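Local coordinates for protein acetyltransferase, GNAT family (Listeria monocytogenes str. 4b, PDB 2OH1) that probably transfers an acyl group, most likely acetyl from acetyl-CoA, to a substrate not yet identified, at residues Val137-Glu146 against Lys165-Leu176; Phe70-Met81 against Leu120-Ala128. All blocks are in the same frame, centred on the assembly; numbering follows the deposited sequence. Where two conformers were deposited one is given.

Contact 1 (Val137-Glu146 against Lys165-Leu176)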
loop_
_atom_site.group_PDB
_atom_site.type_symbol
_atom_site.label_atom_id
_atom_site.label_comp_id
_atom_site.label_asym_id
_atom_site.label_seq_id
_atom_site.Cartn_x
_atom_site.Cartn_y
_atom_site.Cartn_z
ATOM N N VAL A 137 13.700 -10.201 -0.142
ATOM C CA VAL A 137 12.636 -10.386 0.808
ATOM C C VAL A 137 11.627 -11.348 0.167
ATOM O O VAL A 137 11.261 -11.164 -0.978
ATOM C CB VAL A 137 11.984 -9.043 1.145
ATOM C CG1 VAL A 137 10.724 -9.230 1.915
ATOM C CG2 VAL A 137 12.957 -8.147 1.934
ATOM N N PRO A 138 11.274 -12.418 0.859
ATOM C CA PRO A 138 10.497 -13.480 0.192
ATOM C C PRO A 138 8.989 -13.251 -0.023
ATOM O O PRO A 138 8.395 -13.948 -0.837
ATOM C CB PRO A 138 10.702 -14.691 1.113
ATOM C CG PRO A 138 11.007 -14.113 2.443
ATOM C CD PRO A 138 11.733 -12.836 2.206
ATOM N N PHE A 139 8.383 -12.284 0.699
ATOM C CA PHE A 139 6.948 -12.070 0.635
ATOM C C PHE A 139 6.587 -10.587 0.677
ATOM O O PHE A 139 7.249 -9.789 1.362
ATOM C CB PHE A 139 6.230 -12.691 1.834
ATOM C CG PHE A 139 6.480 -14.163 2.032
ATOM C CD1 PHE A 139 5.852 -15.092 1.229
ATOM C CD2 PHE A 139 7.325 -14.595 3.032
ATOM C CE1 PHE A 139 6.089 -16.468 1.413
ATOM C CE2 PHE A 139 7.542 -15.958 3.231
ATOM C CZ PHE A 139 6.931 -16.871 2.416
ATOM N N ILE A 140 5.514 -10.243 -0.028
ATOM C CA ILE A 140 4.771 -9.007 0.205
ATOM C C ILE A 140 3.449 -9.473 0.831
ATOM O O ILE A 140 2.832 -10.439 0.344
ATOM C CB ILE A 140 4.407 -8.198 -1.102
ATOM C CG1 ILE A 140 5.611 -7.803 -1.950
ATOM C CG2 ILE A 140 3.550 -6.935 -0.773
ATOM C CD1 ILE A 140 6.710 -7.069 -1.182
ATOM N N ARG A 141 3.026 -8.775 1.882
ATOM C CA ARG A 141 1.854 -9.141 2.681
ATOM C C ARG A 141 0.937 -7.978 2.866
ATOM O O ARG A 141 1.362 -6.822 2.867
ATOM C CB ARG A 141 2.269 -9.693 4.038
ATOM C CG ARG A 141 2.944 -11.078 3.877
ATOM C CD ARG A 141 3.464 -11.576 5.198
ATOM N NE ARG A 141 3.884 -12.971 5.102
ATOM C CZ ARG A 141 4.584 -13.597 6.003
ATOM N NH1 ARG A 141 5.036 -12.957 7.062
ATOM N NH2 ARG A 141 4.898 -14.876 5.792
ATOM N N LEU A 142 -0.331 -8.304 3.006
ATOM C CA LEU A 142 -1.300 -7.278 3.370
ATOM C C LEU A 142 -2.538 -7.932 4.001
ATOM O O LEU A 142 -2.683 -9.138 3.990
ATOM C CB LEU A 142 -1.682 -6.435 2.179
ATOM C CG LEU A 142 -2.328 -7.239 1.053
ATOM C CD1 LEU A 142 -3.855 -7.393 1.269
ATOM C CD2 LEU A 142 -1.992 -6.645 -0.295
ATOM N N ASP A 143 -3.354 -7.096 4.646
ATOM C CA ASP A 143 -4.615 -7.553 5.239
ATOM C C ASP A 143 -5.781 -6.747 4.649
ATOM O O ASP A 143 -5.596 -5.661 4.122
ATOM C CB ASP A 143 -4.519 -7.477 6.757
ATOM C CG ASP A 143 -4.226 -6.084 7.309
ATOM O OD1 ASP A 143 -4.985 -5.121 7.027
ATOM O OD2 ASP A 143 -3.261 -5.915 8.134
ATOM N N CYS A 144 -6.983 -7.312 4.700
ATOM C CA CYS A 144 -8.166 -6.676 4.092
ATOM C C CYS A 144 -9.341 -7.027 4.960
ATOM O O CYS A 144 -9.488 -8.155 5.333
ATOM C CB CYS A 144 -8.442 -7.218 2.658
ATOM S SG CYS A 144 -9.596 -6.242 1.759
ATOM N N ILE A 145 -10.154 -6.033 5.267
ATOM C CA ILE A 145 -11.377 -6.289 5.979
ATOM C C ILE A 145 -12.205 -7.379 5.241
ATOM O O ILE A 145 -12.343 -7.342 4.020
ATOM C CB ILE A 145 -12.167 -4.928 6.149
ATOM C CG1 ILE A 145 -13.258 -5.079 7.175
ATOM C CG2 ILE A 145 -12.668 -4.385 4.791
ATOM C CD1 ILE A 145 -14.077 -3.751 7.334
ATOM N N GLU A 146 -12.726 -8.335 5.997
ATOM C CA GLU A 146 -13.453 -9.471 5.420
ATOM C C GLU A 146 -14.722 -9.089 4.642
ATOM O O GLU A 146 -15.209 -9.895 3.835
ATOM C CB GLU A 146 -13.795 -10.508 6.487
ATOM C CG GLU A 146 -14.878 -10.097 7.458
ATOM C CD GLU A 146 -15.125 -11.155 8.517
ATOM O OE1 GLU A 146 -14.787 -12.338 8.275
ATOM O OE2 GLU A 146 -15.664 -10.805 9.584
ATOM N N LYS A 165 -7.259 -15.802 8.355
ATOM C CA LYS A 165 -8.154 -14.749 8.829
ATOM C C LYS A 165 -7.921 -14.507 10.314
ATOM O O LYS A 165 -7.613 -15.469 11.043
ATOM C CB LYS A 165 -9.618 -15.095 8.545
ATOM C CG LYS A 165 -10.206 -16.066 9.478
ATOM C CD LYS A 165 -11.652 -16.456 9.097
ATOM C CE LYS A 165 -12.618 -15.303 9.216
ATOM N NZ LYS A 165 -14.011 -15.853 9.422
ATOM N N LYS A 166 -8.009 -13.247 10.725
ATOM C CA LYS A 166 -7.883 -12.909 12.144
ATOM C C LYS A 166 -8.438 -11.533 12.368
ATOM O O LYS A 166 -8.263 -10.617 11.535
ATOM C CB LYS A 166 -6.445 -12.984 12.614
ATOM C CG LYS A 166 -6.273 -12.682 14.113
ATOM C CD LYS A 166 -4.911 -13.031 14.622
ATOM C CE LYS A 166 -4.710 -12.609 16.080
ATOM N NZ LYS A 166 -3.348 -12.966 16.577
ATOM N N ASN A 167 -9.189 -11.408 13.486
ATOM C CA ASN A 167 -9.664 -10.092 13.943
ATOM C C ASN A 167 -10.526 -9.360 12.930
ATOM O O ASN A 167 -10.549 -8.113 12.904
ATOM C CB ASN A 167 -8.496 -9.235 14.425
ATOM C CG ASN A 167 -7.953 -9.690 15.792
ATOM O OD1 ASN A 167 -8.657 -10.348 16.531
ATOM N ND2 ASN A 167 -6.743 -9.331 16.109
ATOM N N GLY A 168 -11.228 -10.135 12.094
ATOM C CA GLY A 168 -12.091 -9.567 11.079
ATOM C C GLY A 168 -11.421 -9.223 9.790
ATOM O O GLY A 168 -12.025 -8.514 8.954
ATOM N N PHE A 169 -10.144 -9.637 9.628
ATOM C CA PHE A 169 -9.371 -9.397 8.413
ATOM C C PHE A 169 -9.033 -10.691 7.697
ATOM O O PHE A 169 -8.778 -11.684 8.334
ATOM C CB PHE A 169 -8.055 -8.633 8.706
ATOM C CG PHE A 169 -8.254 -7.211 9.183
ATOM C CD1 PHE A 169 -8.597 -6.975 10.508
ATOM C CD2 PHE A 169 -8.162 -6.164 8.334
ATOM C CE1 PHE A 169 -8.807 -5.719 10.958
ATOM C CE2 PHE A 169 -8.369 -4.878 8.779
ATOM C CZ PHE A 169 -8.690 -4.664 10.105
ATOM N N TYR A 170 -8.965 -10.653 6.372
ATOM C CA TYR A 170 -8.329 -11.733 5.605
ATOM C C TYR A 170 -6.857 -11.334 5.345
ATOM O O TYR A 170 -6.531 -10.175 5.116
ATOM C CB TYR A 170 -9.046 -11.956 4.291
ATOM C CG TYR A 170 -10.450 -12.463 4.415
ATOM C CD1 TYR A 170 -10.772 -13.501 5.286
ATOM C CD2 TYR A 170 -11.438 -11.970 3.597
ATOM C CE1 TYR A 170 -12.065 -14.002 5.340
ATOM C CE2 TYR A 170 -12.708 -12.440 3.628
ATOM C CZ TYR A 170 -13.048 -13.464 4.500
ATOM O OH TYR A 170 -14.348 -13.942 4.526
ATOM N N LEU A 171 -5.985 -12.322 5.385
ATOM C CA LEU A 171 -4.563 -12.130 5.200
ATOM C C LEU A 171 -4.149 -12.683 3.833
ATOM O O LEU A 171 -4.504 -13.804 3.486
ATOM C CB LEU A 171 -3.789 -12.873 6.301
ATOM C CG LEU A 171 -3.724 -12.246 7.699
ATOM C CD1 LEU A 171 -5.102 -12.039 8.369
ATOM C CD2 LEU A 171 -2.821 -13.098 8.549
ATOM N N TYR A 172 -3.325 -11.910 3.114
ATOM C CA TYR A 172 -2.879 -12.246 1.758
ATOM C C TYR A 172 -1.384 -12.096 1.680
ATOM O O TYR A 172 -0.796 -11.175 2.219
ATOM C CB TYR A 172 -3.501 -11.316 0.732
ATOM C CG TYR A 172 -5.008 -11.480 0.607
ATOM C CD1 TYR A 172 -5.550 -12.400 -0.257
ATOM C CD2 TYR A 172 -5.886 -10.651 1.313
ATOM C CE1 TYR A 172 -6.925 -12.564 -0.366
ATOM C CE2 TYR A 172 -7.243 -10.816 1.210
ATOM C CZ TYR A 172 -7.760 -11.761 0.367
ATOM O OH TYR A 172 -9.121 -11.889 0.222
ATOM N N GLN A 173 -0.755 -12.980 0.924
ATOM C CA GLN A 173 0.671 -12.842 0.621
ATOM C C GLN A 173 0.999 -13.267 -0.772
ATOM O O GLN A 173 0.328 -14.104 -1.354
ATOM C CB GLN A 173 1.530 -13.584 1.621
ATOM C CG GLN A 173 1.575 -15.033 1.548
ATOM C CD GLN A 173 2.556 -15.711 2.560
ATOM O OE1 GLN A 173 3.134 -15.103 3.464
ATOM N NE2 GLN A 173 2.667 -17.015 2.423
ATOM N N LYS A 174 2.033 -12.632 -1.279
ATOM C CA LYS A 174 2.554 -12.978 -2.575
ATOM C C LYS A 174 4.010 -13.382 -2.380
ATOM O O LYS A 174 4.814 -12.597 -1.882
ATOM C CB LYS A 174 2.415 -11.818 -3.531
ATOM C CG LYS A 174 2.787 -12.198 -4.940
ATOM C CD LYS A 174 2.784 -11.083 -5.942
ATOM C CE LYS A 174 1.453 -10.705 -6.395
ATOM N NZ LYS A 174 1.507 -10.112 -7.775
ATOM N N GLU A 175 4.381 -14.569 -2.838
ATOM C CA GLU A 175 5.755 -14.987 -2.746
ATOM C C GLU A 175 6.530 -14.322 -3.878
ATOM O O GLU A 175 6.077 -14.245 -5.024
ATOM C CB GLU A 175 5.848 -16.513 -2.798
ATOM C CG GLU A 175 7.162 -17.050 -2.176
ATOM C CD GLU A 175 7.090 -18.551 -1.780
ATOM O OE1 GLU A 175 6.115 -19.229 -2.196
ATOM O OE2 GLU A 175 8.019 -19.023 -1.067
ATOM N N LEU A 176 7.721 -13.806 -3.579
ATOM C CA LEU A 176 8.514 -13.095 -4.545
ATOM C C LEU A 176 9.643 -13.981 -5.020
ATOM O O LEU A 176 10.539 -14.280 -4.239
ATOM C CB LEU A 176 9.111 -11.888 -3.895
ATOM C CG LEU A 176 8.104 -10.865 -3.336
ATOM C CD1 LEU A 176 8.780 -9.636 -2.697
ATOM C CD2 LEU A 176 7.182 -10.434 -4.461
HETATM O O HOH W 1 12.641 -12.481 -3.014
#
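Arg-141 and Gln-173 face each other as a non-hydrogen-bonded pair of the antiparallel strands 139-145 and 169-175, in the C-terminal half of the GNAT sheet, and their side chains bond to each other. Lying side by side, they point the same way with guanidinium and amide planes 11° apart. Gln-173 starts with CG between its backbone N and carbonyl carbon (chi1 74°), and its extended chain then brings the amide to the guanidinium edge. Gln-173 OE1 takes both bonds, from Arg-141 NE at 2.8 Å and from Arg-141 NH2 at 2.9 Å. Arg-141 NH2 also reaches Asp-101, while NH1 goes to Leu-98 O and Tyr-105 OH, so the buried charge is well met. The same amide stacks over the CD1-CE1 rim of the Phe-139 ring, planes 6° apart.

Backbone bonds between Ile-140 and Lys-174, Leu-142 and Tyr-172, and Cys-144 and Tyr-170 run in both directions. At one end Glu-146 N meets Gly-168 O in the type I' turn. Asp-143 OD2 accepts from Trp-90, and Tyr-172 OH bonds to Asn-152. At the other end Leu-176 N donates to Pro-138 O, and a water donates to Val-137 O at 2.8 Å and to Leu-176 O at 3.0 Å.

Contact 2 (Phe70-Met81 against Leu120-Ala128)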
loop_
_atom_site.group_PDB
_atom_site.type_symbol
_atom_site.label_atom_id
_atom_site.label_comp_id
_atom_site.label_asym_id
_atom_site.label_seq_id
_atom_site.Cartn_x
_atom_site.Cartn_y
_atom_site.Cartn_z
ATOM N N PHE A 70 4.238 8.201 -6.998
ATOM C CA PHE A 70 3.969 7.847 -8.415
ATOM C C PHE A 70 3.476 9.143 -9.040
ATOM O O PHE A 70 2.417 9.654 -8.645
ATOM C CB PHE A 70 2.932 6.714 -8.483
ATOM C CG PHE A 70 3.433 5.469 -7.861
ATOM C CD1 PHE A 70 3.374 5.304 -6.481
ATOM C CD2 PHE A 70 4.023 4.496 -8.645
ATOM C CE1 PHE A 70 3.920 4.157 -5.902
ATOM C CE2 PHE A 70 4.572 3.321 -8.032
ATOM C CZ PHE A 70 4.517 3.192 -6.668
ATOM N N GLU A 71 4.283 9.702 -9.940
ATOM C CA GLU A 71 4.043 11.028 -10.504
ATOM C C GLU A 71 3.948 10.996 -12.037
ATOM O O GLU A 71 4.622 10.176 -12.685
ATOM C CB GLU A 71 5.143 11.979 -10.031
ATOM C CG GLU A 71 5.158 12.212 -8.538
ATOM C CD GLU A 71 6.395 12.996 -8.081
ATOM O OE1 GLU A 71 7.499 12.735 -8.562
ATOM O OE2 GLU A 71 6.232 13.876 -7.204
ATOM N N THR A 72 3.255 11.968 -12.604
ATOM C CA THR A 72 3.314 12.156 -14.054
ATOM C C THR A 72 4.592 12.914 -14.403
ATOM O O THR A 72 5.197 13.525 -13.529
ATOM C CB THR A 72 2.091 12.932 -14.551
ATOM O OG1 THR A 72 2.134 14.260 -14.007
ATOM C CG2 THR A 72 0.777 12.232 -14.118
ATOM N N GLU A 73 4.953 12.902 -15.694
ATOM C CA GLU A 73 6.130 13.646 -16.179
ATOM C C GLU A 73 6.031 15.126 -15.841
ATOM O O GLU A 73 7.028 15.750 -15.531
ATOM C CB GLU A 73 6.329 13.461 -17.686
ATOM C CG GLU A 73 7.397 14.394 -18.249
ATOM N N ALA A 74 4.831 15.682 -15.859
ATOM C CA ALA A 74 4.635 17.089 -15.544
ATOM C C ALA A 74 4.689 17.343 -14.041
ATOM O O ALA A 74 4.631 18.499 -13.598
ATOM C CB ALA A 74 3.300 17.568 -16.105
ATOM N N GLY A 75 4.716 16.277 -13.243
ATOM C CA GLY A 75 4.897 16.377 -11.781
ATOM C C GLY A 75 3.668 16.258 -10.927
ATOM O O GLY A 75 3.741 16.518 -9.729
ATOM N N ALA A 76 2.531 15.851 -11.492
ATOM C CA ALA A 76 1.316 15.626 -10.689
ATOM C C ALA A 76 1.497 14.355 -9.850
ATOM O O ALA A 76 2.047 13.396 -10.355
ATOM C CB ALA A 76 0.062 15.496 -11.574
ATOM N N LEU A 77 1.059 14.377 -8.618
ATOM C CA LEU A 77 1.119 13.200 -7.775
ATOM C C LEU A 77 -0.103 12.345 -8.071
ATOM O O LEU A 77 -1.226 12.704 -7.737
ATOM C CB LEU A 77 1.119 13.588 -6.304
ATOM C CG LEU A 77 1.323 12.454 -5.283
ATOM C CD1 LEU A 77 2.572 11.634 -5.562
ATOM C CD2 LEU A 77 1.287 12.987 -3.801
ATOM N N ALA A 78 0.117 11.221 -8.752
ATOM C CA ALA A 78 -0.939 10.254 -9.090
ATOM C C ALA A 78 -1.276 9.263 -8.015
ATOM O O ALA A 78 -2.400 8.818 -7.886
ATOM C CB ALA A 78 -0.561 9.468 -10.382
ATOM N N GLY A 79 -0.275 8.857 -7.243
ATOM C CA GLY A 79 -0.499 7.922 -6.162
ATOM C C GLY A 79 0.643 7.904 -5.180
ATOM O O GLY A 79 1.751 8.415 -5.475
ATOM N N ALA A 80 0.361 7.365 -4.005
ATOM C CA ALA A 80 1.369 7.154 -2.984
ATOM C C ALA A 80 1.081 5.870 -2.276
ATOM O O ALA A 80 -0.089 5.552 -2.034
ATOM C CB ALA A 80 1.418 8.345 -2.006
HETATM N N MSE A 81 2.130 5.183 -1.891
HETATM C CA MSE A 81 2.042 3.920 -1.241
HETATM C C MSE A 81 2.884 3.905 0.031
HETATM O O MSE A 81 4.056 4.289 -0.007
HETATM C CB MSE A 81 2.523 2.869 -2.177
HETATM C CG MSE A 81 2.527 1.479 -1.618
HETATM SE SE MSE A 81 2.855 0.053 -2.882
HETATM C CE MSE A 81 4.572 0.601 -3.400
ATOM N N LEU A 120 -3.893 1.622 -11.455
ATOM C CA LEU A 120 -2.601 2.103 -11.028
ATOM C C LEU A 120 -2.091 1.347 -9.774
ATOM O O LEU A 120 -0.892 1.120 -9.663
ATOM C CB LEU A 120 -2.678 3.637 -10.815
ATOM C CG LEU A 120 -1.362 4.327 -10.447
ATOM C CD1 LEU A 120 -0.380 4.223 -11.569
ATOM C CD2 LEU A 120 -1.630 5.825 -10.039
ATOM N N SER A 121 -3.014 0.937 -8.898
ATOM C CA SER A 121 -2.640 0.212 -7.680
ATOM C C SER A 121 -1.908 -1.075 -8.039
ATOM O O SER A 121 -1.056 -1.480 -7.283
ATOM C CB SER A 121 -3.873 -0.063 -6.796
ATOM O OG SER A 121 -4.857 -0.744 -7.534
ATOM N N LYS A 122 -2.250 -1.718 -9.151
ATOM C CA LYS A 122 -1.578 -2.973 -9.533
ATOM C C LYS A 122 -0.105 -2.691 -9.778
ATOM O O LYS A 122 0.769 -3.447 -9.371
ATOM C CB LYS A 122 -2.197 -3.554 -10.792
ATOM C CG LYS A 122 -1.572 -4.881 -11.228
ATOM C CD LYS A 122 -2.254 -5.428 -12.451
ATOM C CE LYS A 122 -1.994 -6.926 -12.644
ATOM N NZ LYS A 122 -2.561 -7.396 -13.940
ATOM N N GLN A 123 0.194 -1.587 -10.450
ATOM C CA GLN A 123 1.556 -1.226 -10.757
ATOM C C GLN A 123 2.290 -0.699 -9.521
ATOM O O GLN A 123 3.512 -0.854 -9.417
ATOM C CB GLN A 123 1.638 -0.184 -11.882
ATOM C CG GLN A 123 0.939 -0.566 -13.168
ATOM C CD GLN A 123 1.312 -1.962 -13.645
ATOM O OE1 GLN A 123 2.477 -2.328 -13.638
ATOM N NE2 GLN A 123 0.311 -2.750 -14.032
HETATM N N MSE A 124 1.571 -0.025 -8.613
HETATM C CA MSE A 124 2.163 0.402 -7.346
HETATM C C MSE A 124 2.631 -0.823 -6.542
HETATM O O MSE A 124 3.759 -0.897 -6.064
HETATM C CB MSE A 124 1.194 1.261 -6.559
HETATM C CG MSE A 124 0.912 2.512 -7.315
HETATM SE SE MSE A 124 -0.577 3.587 -6.762
HETATM C CE MSE A 124 0.176 3.926 -5.173
ATOM N N ILE A 125 1.751 -1.824 -6.431
ATOM C CA ILE A 125 2.122 -3.048 -5.720
ATOM C C ILE A 125 3.269 -3.767 -6.465
ATOM O O ILE A 125 4.202 -4.249 -5.815
ATOM C CB ILE A 125 0.911 -3.948 -5.613
ATOM C CG1 ILE A 125 -0.133 -3.291 -4.713
ATOM C CG2 ILE A 125 1.307 -5.394 -5.091
ATOM C CD1 ILE A 125 -1.447 -3.982 -4.696
ATOM N N TYR A 126 3.243 -3.834 -7.783
ATOM C CA TYR A 126 4.315 -4.429 -8.570
ATOM C C TYR A 126 5.672 -3.789 -8.262
ATOM O O TYR A 126 6.728 -4.463 -8.225
ATOM C CB TYR A 126 4.001 -4.301 -10.046
ATOM C CG TYR A 126 5.037 -4.966 -10.926
ATOM C CD1 TYR A 126 5.239 -6.347 -10.882
ATOM C CD2 TYR A 126 5.825 -4.213 -11.804
ATOM C CE1 TYR A 126 6.186 -6.965 -11.689
ATOM C CE2 TYR A 126 6.773 -4.822 -12.622
ATOM C CZ TYR A 126 6.949 -6.196 -12.553
ATOM O OH TYR A 126 7.906 -6.811 -13.353
ATOM N N PHE A 127 5.681 -2.472 -8.055
ATOM C CA PHE A 127 6.908 -1.805 -7.665
ATOM C C PHE A 127 7.444 -2.341 -6.294
ATOM O O PHE A 127 8.640 -2.569 -6.128
ATOM C CB PHE A 127 6.697 -0.270 -7.663
ATOM C CG PHE A 127 7.843 0.478 -7.174
ATOM C CD1 PHE A 127 8.917 0.741 -8.013
ATOM C CD2 PHE A 127 7.912 0.874 -5.851
ATOM C CE1 PHE A 127 10.026 1.444 -7.523
ATOM C CE2 PHE A 127 8.987 1.586 -5.370
ATOM C CZ PHE A 127 10.045 1.868 -6.182
ATOM N N ALA A 128 6.539 -2.554 -5.346
ATOM C CA ALA A 128 6.897 -3.112 -4.032
ATOM C C ALA A 128 7.491 -4.533 -4.228
ATOM O O ALA A 128 8.449 -4.901 -3.530
ATOM C CB ALA A 128 5.678 -3.120 -3.060
#
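Met-124, a selenomethionine here, lies across the ring of Phe-70 where helix 120-134 packs on the antiparallel strands 67-71 and 77-84 of the GNAT sheet. Its CG sits over the middle of the ring, 3.6 Å from the centroid and only 5° off the normal, a CH-pi contact. SE rides higher above the same face at 4.6 Å from that centroid, a more distant Met-aromatic contact. The bend at the end of the chain turns the methyl down to the strand, where Met-124 CE comes 3.5 Å from Ala-80 O and also touches Met-81 CB.

The hollow that receives this side chain has Gly-79 in its floor: with no side chain, Gly-79 lets the selenium lie close to the strand. Ala-78 and Gly-79 together face Phe-70 in a classic beta bulge, with both their N-H groups donating to Phe-70 O. The methyl of Ala-78 is a low bump, met by Leu-120 CD2 at 3.8 Å from Ala-78 CB.

Phe-127, farther along the helix, receives the edge of Phe-70 toward its face in an offset edge-to-face pair, planes at 90°. Val-16 of the neighbouring strand 12-18 touches both side chains. Met-81, also selenomethionine, reaches up from the strand with CG anti to its backbone N (chi1 178°), carrying its tip to the helix backbone. There Met-81 CE comes 3.2 Å from Met-124 O and touches Ala-128 CB at 3.9 Å; from a direction roughly at right angles to Ala-128, the edge of the Phe-127 ring approaches, its CD2 4.2 Å from Met-81 CE.

Overall arrangement
From the N terminus, the chain first lays down the edge strand 7-9 and its neighbour 12-18, then the hairpin of 67-71 and 77-84. Contact 2 closes when helix 120-134 returns over that hairpin, after the chain has passed through helix 89-95 and the central strand 103-111. The helix leads directly into strand 139-145, where contact 1 opens; it closes after helix 149-157 and strand 161-166, when strand 169-175 inserts between 139-145 and 161-166. The two loops therefore follow in series, neither nested nor crossed. Their centres are about 21 Å apart, on opposite sides of the chain's centre, yet they meet where Ile-140 CD1 packs 3.6 Å from Ala-128 O.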